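Local coordinates for protein beta-N-acetylhexosaminidase (PDB 1JAK) that removes terminal beta-linked N-acetylhexosamine residues from glycans as a family 20 glycoside hydrolase, by substrate-assisted catalysis in an alpha/beta barrel, at residues L24-P29 with L489-P494; Q124-L129 with W144-G149. All coordinates share one frame; numbering follows the deposited sequence.

Contact 1 (L24-P29 with L489-P494); sequences LDRVIP and LAAQAP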
ATOM      1  N   LEU A  24       7.489 -14.498 -20.538  1.00 14.33           N
ATOM      2  CA  LEU A  24       6.589 -14.917 -19.469  1.00 13.70           C
ATOM      3  C   LEU A  24       7.073 -14.545 -18.068  1.00 15.06           C
ATOM      4  O   LEU A  24       6.267 -14.378 -17.156  1.00 14.56           O
ATOM      5  CB  LEU A  24       6.362 -16.432 -19.550  1.00 14.00           C
ATOM      6  CG  LEU A  24       5.326 -17.058 -18.612  1.00 13.83           C
ATOM      7  CD1 LEU A  24       3.941 -16.510 -18.933  1.00 13.58           C
ATOM      8  CD2 LEU A  24       5.343 -18.577 -18.768  1.00 14.41           C
ATOM      9  N   ASP A  25       8.385 -14.407 -17.900  1.00 15.71           N
ATOM     10  CA  ASP A  25       8.948 -14.077 -16.592  1.00 16.94           C
ATOM     11  C   ASP A  25       9.120 -12.579 -16.365  1.00 16.34           C
ATOM     12  O   ASP A  25       9.483 -12.154 -15.266  1.00 15.95           O
ATOM     13  CB  ASP A  25      10.319 -14.735 -16.433  1.00 19.79           C
ATOM     14  CG  ASP A  25      11.389 -14.046 -17.264  1.00 23.27           C
ATOM     15  OD1 ASP A  25      11.240 -13.986 -18.500  1.00 24.01           O
ATOM     16  OD2 ASP A  25      12.379 -13.555 -16.680  1.00 27.99           O
ATOM     17  N   ARG A  26       8.867 -11.780 -17.394  1.00 15.22           N
ATOM     18  CA  ARG A  26       9.055 -10.341 -17.276  1.00 14.72           C
ATOM     19  C   ARG A  26       7.894  -9.622 -16.602  1.00 15.37           C
ATOM     20  O   ARG A  26       7.184  -8.835 -17.229  1.00 14.48           O
ATOM     21  CB  ARG A  26       9.328  -9.741 -18.659  1.00 16.56           C
ATOM     22  CG  ARG A  26       9.858  -8.314 -18.630  1.00 18.64           C
ATOM     23  CD  ARG A  26      10.671  -8.022 -19.883  1.00 22.00           C
ATOM     24  NE  ARG A  26      11.850  -8.882 -19.964  1.00 24.19           N
ATOM     25  CZ  ARG A  26      12.698  -8.902 -20.988  1.00 26.89           C
ATOM     26  NH1 ARG A  26      12.503  -8.107 -22.033  1.00 27.44           N
ATOM     27  NH2 ARG A  26      13.742  -9.718 -20.968  1.00 28.07           N
ATOM     28  N   VAL A  27       7.714  -9.896 -15.313  1.00 12.92           N
ATOM     29  CA  VAL A  27       6.645  -9.268 -14.543  1.00 13.28           C
ATOM     30  C   VAL A  27       7.142  -8.931 -13.139  1.00 12.01           C
ATOM     31  O   VAL A  27       8.110  -9.519 -12.650  1.00 11.17           O
ATOM     32  CB  VAL A  27       5.413 -10.194 -14.418  1.00 16.60           C
ATOM     33  CG1 VAL A  27       5.016 -10.740 -15.782  1.00 16.57           C
ATOM     34  CG2 VAL A  27       5.705 -11.318 -13.467  1.00 18.84           C
ATOM     35  N   ILE A  28       6.475  -7.978 -12.498  1.00  9.32           N
ATOM     36  CA  ILE A  28       6.831  -7.565 -11.145  1.00  8.80           C
ATOM     37  C   ILE A  28       5.557  -7.600 -10.313  1.00  8.64           C
ATOM     38  O   ILE A  28       4.544  -7.029 -10.712  1.00  7.11           O
ATOM     39  CB  ILE A  28       7.388  -6.121 -11.111  1.00  8.65           C
ATOM     40  CG1 ILE A  28       8.660  -6.022 -11.958  1.00  7.42           C
ATOM     41  CG2 ILE A  28       7.687  -5.714  -9.669  1.00  8.95           C
ATOM     42  CD1 ILE A  28       9.169  -4.596 -12.135  1.00  7.21           C
ATOM     43  N   PRO A  29       5.582  -8.276  -9.153  1.00  8.83           N
ATOM     44  CA  PRO A  29       6.702  -9.016  -8.551  1.00  9.14           C
ATOM     45  C   PRO A  29       7.111 -10.247  -9.360  1.00  9.84           C
ATOM     46  O   PRO A  29       6.307 -10.815 -10.098  1.00  8.87           O
ATOM     47  CB  PRO A  29       6.153  -9.430  -7.184  1.00  9.05           C
ATOM     48  CG  PRO A  29       5.140  -8.373  -6.876  1.00  9.32           C
ATOM     49  CD  PRO A  29       4.457  -8.181  -8.207  1.00  8.22           C
ATOM     50  N   LEU A 489      12.052  -3.992 -14.457  1.00  9.73           N
ATOM     51  CA  LEU A 489      11.541  -2.670 -14.106  1.00  9.30           C
ATOM     52  C   LEU A 489      11.619  -1.765 -15.333  1.00  9.44           C
ATOM     53  O   LEU A 489      10.699  -0.997 -15.610  1.00  8.87           O
ATOM     54  CB  LEU A 489      12.355  -2.059 -12.956  1.00  9.38           C
ATOM     55  CG  LEU A 489      11.856  -0.709 -12.423  1.00 10.17           C
ATOM     56  CD1 LEU A 489      10.443  -0.860 -11.865  1.00  8.88           C
ATOM     57  CD2 LEU A 489      12.800  -0.207 -11.331  1.00  9.87           C
ATOM     58  N   ALA A 490      12.719  -1.863 -16.072  1.00  9.37           N
ATOM     59  CA  ALA A 490      12.901  -1.053 -17.272  1.00  9.73           C
ATOM     60  C   ALA A 490      11.763  -1.291 -18.259  1.00  9.94           C
ATOM     61  O   ALA A 490      11.329  -0.374 -18.957  1.00 11.16           O
ATOM     62  CB  ALA A 490      14.232  -1.393 -17.935  1.00  9.26           C
ATOM     63  N   ALA A 491      11.283  -2.528 -18.299  1.00 10.37           N
ATOM     64  CA  ALA A 491      10.212  -2.920 -19.207  1.00 10.84           C
ATOM     65  C   ALA A 491       8.882  -2.229 -18.928  1.00 11.45           C
ATOM     66  O   ALA A 491       7.999  -2.210 -19.788  1.00 10.22           O
ATOM     67  CB  ALA A 491      10.029  -4.428 -19.159  1.00 11.00           C
ATOM     68  N   GLN A 492       8.736  -1.663 -17.734  1.00 10.25           N
ATOM     69  CA  GLN A 492       7.490  -0.992 -17.369  1.00 10.09           C
ATOM     70  C   GLN A 492       7.313   0.371 -18.034  1.00  9.50           C
ATOM     71  O   GLN A 492       6.191   0.854 -18.163  1.00 10.49           O
ATOM     72  CB  GLN A 492       7.407  -0.806 -15.849  1.00 10.29           C
ATOM     73  CG  GLN A 492       7.624  -2.069 -15.023  1.00  9.75           C
ATOM     74  CD  GLN A 492       6.682  -3.196 -15.396  1.00 12.10           C
ATOM     75  OE1 GLN A 492       5.470  -3.005 -15.495  1.00 12.50           O
ATOM     76  NE2 GLN A 492       7.236  -4.385 -15.591  1.00 13.03           N
ATOM     77  N   ALA A 493       8.415   0.987 -18.456  1.00  9.81           N
ATOM     78  CA  ALA A 493       8.375   2.314 -19.072  1.00 10.35           C
ATOM     79  C   ALA A 493       7.253   2.550 -20.087  1.00 11.25           C
ATOM     80  O   ALA A 493       6.457   3.478 -19.933  1.00  9.86           O
ATOM     81  CB  ALA A 493       9.728   2.632 -19.705  1.00 12.58           C
ATOM     82  N   PRO A 494       7.171   1.719 -21.137  1.00 11.56           N
ATOM     83  CA  PRO A 494       6.106   1.927 -22.124  1.00 11.66           C
ATOM     84  C   PRO A 494       4.694   1.789 -21.560  1.00 10.50           C
ATOM     85  O   PRO A 494       3.762   2.426 -22.051  1.00 10.92           O
ATOM     86  CB  PRO A 494       6.425   0.891 -23.202  1.00 12.54           C
ATOM     87  CG  PRO A 494       7.101  -0.200 -22.435  1.00 14.12           C
ATOM     88  CD  PRO A 494       8.008   0.564 -21.502  1.00 12.54           C
TER
HETATM   89  O   HOH W   1       6.162  -6.750 -16.398  1.00 30.97           O
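Ile-28 and Arg-26 reach across to Leu-489, Ala-491 and Gln-492. The contact joins the loop that leads into strand 33-36 of the family 20 domain 2 to the helical end of the chain, where helix 482-490 gives way, through a type I turn from Ala-490 to Ala-493, to helix 493-499. It illustrates how a small apolar patch and a bridging water can fit a non-regular segment against a helix junction.

Ile-28 carries the apolar half. Its CG1 lies beside the backbone N and the chain then runs on extended (chi2 172°), which brings CD1 end-on to the helix backbone, 3.6 Å from Leu-489 CA. The same methyl meets the Leu-489 branch at CD1, 4.0 Å away, and lies 4.1 Å from Gln-492 CG, so one methyl rests on a surface made by the helix main chain and two side chains. Pro-467 and Glu-471 of helix 465-474 also pack on Ile-28.

Arg-26, the centre of an inverse gamma turn, uses only the aliphatic part of its side chain here. CD lies 3.7 Å from Ala-491 CB, with CG just behind, and the small methyl lets the arginine stem pass close beside the turn.

Gln-492 is bent at chi2 (-56°), which turns its amide toward the loop. The amide nitrogen gives one bond to Arg-488 O, in the preceding turn of helix, and another to a water. That water is also within a short 2.5 Å of Arg-26 O, to which it appears to donate, although other acceptors compete for its protons. Its oxygen receives the bond from Gln-492 NE2 at 2.7 Å.

Contact 2 (Q124-L129 with W144-G149); sequences QTLRQL and WLVAGG
To one side of the pairing of Leu-126 and Leu-129 with Val-146, two flat groups meet edge to edge on helix 116-129: the amide of Gln-124 sits at the rim of the Arg-127 guanidinium, close to its plane. Arg-127 NH1 donates to Gln-124 OE1 at 2.9 Å, fairly straight at 160°, and arrives on a lone pair in the carbonyl plane. The other end of that amide is held as well, since Gln-124 NE2 bonds to Tyr-63 OH, so a bond at each end sets which way round the amide lies. A third flat group, the indole of Trp-144, meets the ring of Tyr-74 with the two planes about 80° apart.

The interface proper is apolar. Val-146 places its two methyls against the leucines, which it crosses at about a right angle. Leu-126, whose CG is anti to the backbone N (chi1 178°), sends CD1 into the fork of the valine, 3.9 Å from Val-146 CG2 and nearly as close to CG1. Leu-129 meets CG1 alone, its CD1 3.9 Å from that methyl and its CB nearly as close.

This is a helix laid against a strand of a mixed beta sheet, the architecture of the family 20 domain 2: strand 145-153 pairs with 33-36, 41-42 and 100-105, and Val-146 makes backbone bonds to Tyr-41. The helix ends at Leu-129. Its carbonyl oxygen comes within 3.4 Å of Leu-145 O, where two acceptors lie close without a bond, the Leu-145 carbonyl directed roughly at the Leu-129 oxygen. A water joins helix end and strand: it donates to Leu-129 O at 2.7 Å and accepts from Ala-147 N at 2.8 Å.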
ATOM      1  N   GLN A 124      -3.417  -9.387 -12.326  1.00  8.00           N
ATOM      2  CA  GLN A 124      -2.360  -8.383 -12.293  1.00  6.90           C
ATOM      3  C   GLN A 124      -1.145  -8.860 -13.089  1.00  7.79           C
ATOM      4  O   GLN A 124      -0.418  -8.062 -13.669  1.00  8.72           O
ATOM      5  CB  GLN A 124      -1.950  -8.074 -10.851  1.00  6.48           C
ATOM      6  CG  GLN A 124      -3.084  -7.544  -9.974  1.00  8.27           C
ATOM      7  CD  GLN A 124      -3.848  -6.396 -10.620  1.00  9.58           C
ATOM      8  OE1 GLN A 124      -3.270  -5.565 -11.322  1.00  6.99           O
ATOM      9  NE2 GLN A 124      -5.151  -6.340 -10.372  1.00  9.82           N
ATOM     10  N   THR A 125      -0.924 -10.167 -13.107  1.00  8.48           N
ATOM     11  CA  THR A 125       0.186 -10.721 -13.866  1.00  8.53           C
ATOM     12  C   THR A 125      -0.170 -10.680 -15.349  1.00  7.83           C
ATOM     13  O   THR A 125       0.649 -10.299 -16.188  1.00  8.52           O
ATOM     14  CB  THR A 125       0.469 -12.170 -13.439  1.00  7.93           C
ATOM     15  OG1 THR A 125       1.034 -12.160 -12.123  1.00  8.97           O
ATOM     16  CG2 THR A 125       1.436 -12.848 -14.408  1.00  9.12           C
ATOM     17  N   LEU A 126      -1.405 -11.058 -15.664  1.00  8.43           N
ATOM     18  CA  LEU A 126      -1.866 -11.067 -17.048  1.00  9.46           C
ATOM     19  C   LEU A 126      -1.728  -9.705 -17.724  1.00  9.80           C
ATOM     20  O   LEU A 126      -1.308  -9.620 -18.880  1.00  9.98           O
ATOM     21  CB  LEU A 126      -3.325 -11.530 -17.115  1.00  8.77           C
ATOM     22  CG  LEU A 126      -3.980 -11.539 -18.501  1.00 10.32           C
ATOM     23  CD1 LEU A 126      -3.204 -12.463 -19.443  1.00  9.23           C
ATOM     24  CD2 LEU A 126      -5.424 -12.008 -18.371  1.00 10.46           C
ATOM     25  N   ARG A 127      -2.067  -8.633 -17.012  1.00  9.89           N
ATOM     26  CA  ARG A 127      -1.979  -7.307 -17.612  1.00 10.27           C
ATOM     27  C   ARG A 127      -0.541  -6.896 -17.922  1.00  9.53           C
ATOM     28  O   ARG A 127      -0.312  -5.979 -18.708  1.00  9.91           O
ATOM     29  CB  ARG A 127      -2.671  -6.260 -16.724  1.00 11.71           C
ATOM     30  CG  ARG A 127      -2.068  -6.072 -15.354  1.00 12.65           C
ATOM     31  CD  ARG A 127      -3.019  -5.309 -14.426  1.00 11.54           C
ATOM     32  NE  ARG A 127      -3.328  -3.956 -14.894  1.00 10.15           N
ATOM     33  CZ  ARG A 127      -3.873  -3.013 -14.129  1.00 10.11           C
ATOM     34  NH1 ARG A 127      -4.169  -3.275 -12.862  1.00  8.11           N
ATOM     35  NH2 ARG A 127      -4.112  -1.803 -14.624  1.00  9.34           N
ATOM     36  N   GLN A 128       0.428  -7.577 -17.313  1.00  9.10           N
ATOM     37  CA  GLN A 128       1.828  -7.278 -17.582  1.00  8.83           C
ATOM     38  C   GLN A 128       2.355  -8.147 -18.727  1.00 10.09           C
ATOM     39  O   GLN A 128       3.333  -7.793 -19.385  1.00 10.27           O
ATOM     40  CB  GLN A 128       2.678  -7.472 -16.320  1.00  8.84           C
ATOM     41  CG  GLN A 128       2.548  -6.309 -15.338  1.00  8.17           C
ATOM     42  CD  GLN A 128       3.513  -6.413 -14.168  1.00 10.67           C
ATOM     43  OE1 GLN A 128       4.680  -6.762 -14.344  1.00 11.10           O
ATOM     44  NE2 GLN A 128       3.035  -6.088 -12.971  1.00  9.06           N
ATOM     45  N   LEU A 129       1.697  -9.278 -18.969  1.00 10.35           N
ATOM     46  CA  LEU A 129       2.094 -10.165 -20.060  1.00 10.37           C
ATOM     47  C   LEU A 129       1.595  -9.566 -21.374  1.00 10.09           C
ATOM     48  O   LEU A 129       2.215  -9.731 -22.424  1.00 10.75           O
ATOM     49  CB  LEU A 129       1.514 -11.568 -19.850  1.00  9.32           C
ATOM     50  CG  LEU A 129       2.068 -12.303 -18.622  1.00 10.21           C
ATOM     51  CD1 LEU A 129       1.347 -13.626 -18.435  1.00 11.31           C
ATOM     52  CD2 LEU A 129       3.569 -12.525 -18.795  1.00 10.75           C
ATOM     53  N   TRP A 144      -2.751  -8.661 -29.127  1.00 15.74           N
ATOM     54  CA  TRP A 144      -2.969  -8.945 -27.711  1.00 14.85           C
ATOM     55  C   TRP A 144      -2.412 -10.320 -27.375  1.00 14.61           C
ATOM     56  O   TRP A 144      -3.151 -11.260 -27.083  1.00 14.85           O
ATOM     57  CB  TRP A 144      -4.466  -8.861 -27.400  1.00 13.02           C
ATOM     58  CG  TRP A 144      -5.041  -7.549 -27.835  1.00 13.04           C
ATOM     59  CD1 TRP A 144      -5.985  -7.343 -28.804  1.00 13.25           C
ATOM     60  CD2 TRP A 144      -4.658  -6.252 -27.364  1.00 12.30           C
ATOM     61  NE1 TRP A 144      -6.208  -5.995 -28.966  1.00 13.35           N
ATOM     62  CE2 TRP A 144      -5.407  -5.303 -28.095  1.00 12.96           C
ATOM     63  CE3 TRP A 144      -3.750  -5.799 -26.395  1.00 12.26           C
ATOM     64  CZ2 TRP A 144      -5.277  -3.927 -27.889  1.00 12.71           C
ATOM     65  CZ3 TRP A 144      -3.621  -4.430 -26.190  1.00 11.75           C
ATOM     66  CH2 TRP A 144      -4.382  -3.509 -26.934  1.00 13.64           C
ATOM     67  N   LEU A 145      -1.086 -10.417 -27.410  1.00 14.70           N
ATOM     68  CA  LEU A 145      -0.377 -11.660 -27.151  1.00 15.92           C
ATOM     69  C   LEU A 145      -0.012 -11.895 -25.690  1.00 15.54           C
ATOM     70  O   LEU A 145       0.328 -10.963 -24.962  1.00 16.64           O
ATOM     71  CB  LEU A 145       0.903 -11.695 -27.989  1.00 17.40           C
ATOM     72  CG  LEU A 145       0.720 -11.648 -29.506  1.00 20.48           C
ATOM     73  CD1 LEU A 145       2.059 -11.381 -30.184  1.00 21.99           C
ATOM     74  CD2 LEU A 145       0.122 -12.960 -29.979  1.00 21.42           C
ATOM     75  N   VAL A 146      -0.084 -13.157 -25.283  1.00 14.33           N
ATOM     76  CA  VAL A 146       0.260 -13.574 -23.929  1.00 14.47           C
ATOM     77  C   VAL A 146       1.202 -14.767 -24.057  1.00 14.71           C
ATOM     78  O   VAL A 146       0.795 -15.842 -24.502  1.00 15.87           O
ATOM     79  CB  VAL A 146      -0.987 -14.010 -23.133  1.00 14.07           C
ATOM     80  CG1 VAL A 146      -0.585 -14.404 -21.713  1.00 14.26           C
ATOM     81  CG2 VAL A 146      -2.007 -12.881 -23.107  1.00 12.50           C
ATOM     82  N   ALA A 147       2.459 -14.571 -23.675  1.00 14.58           N
ATOM     83  CA  ALA A 147       3.466 -15.624 -23.757  1.00 14.57           C
ATOM     84  C   ALA A 147       2.932 -16.980 -23.295  1.00 14.67           C
ATOM     85  O   ALA A 147       2.175 -17.068 -22.327  1.00 14.03           O
ATOM     86  CB  ALA A 147       4.691 -15.237 -22.935  1.00 14.76           C
ATOM     87  N   GLY A 148       3.335 -18.036 -23.995  1.00 14.42           N
ATOM     88  CA  GLY A 148       2.883 -19.367 -23.644  1.00 14.58           C
ATOM     89  C   GLY A 148       3.655 -19.984 -22.493  1.00 14.88           C
ATOM     90  O   GLY A 148       4.839 -19.706 -22.303  1.00 16.24           O
ATOM     91  N   GLY A 149       2.979 -20.823 -21.715  1.00 14.83           N
ATOM     92  CA  GLY A 149       3.638 -21.470 -20.598  1.00 14.63           C
ATOM     93  C   GLY A 149       2.801 -21.493 -19.336  1.00 14.50           C
ATOM     94  O   GLY A 149       1.594 -21.249 -19.365  1.00 15.58           O
TER
HETATM   95  O   HOH W   2       3.482 -12.120 -22.756  1.00 15.76           O

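Contacts 1 and 2 lie with their centres about 11 Å apart, on the same side of the chain's centre, and meet at helix 116-129, whose end belongs to contact 2 and against which the loop of contact 1 packs. Along the chain the order is 24-29, 124-129, 144-149 and 489-494, so contact 2 falls wholly within the long excursion between the two segments of contact 1. The two meet directly at Gln-128: its OE1 accepts a probable hydrogen bond from Ile-28 N at 2.8 Å, while Leu-129 packs against Leu-24. One helix thus has the domain 2 sheet on one side and, on another, the N-terminal loop that touches the C-terminal helices, well away from the inhibitor site.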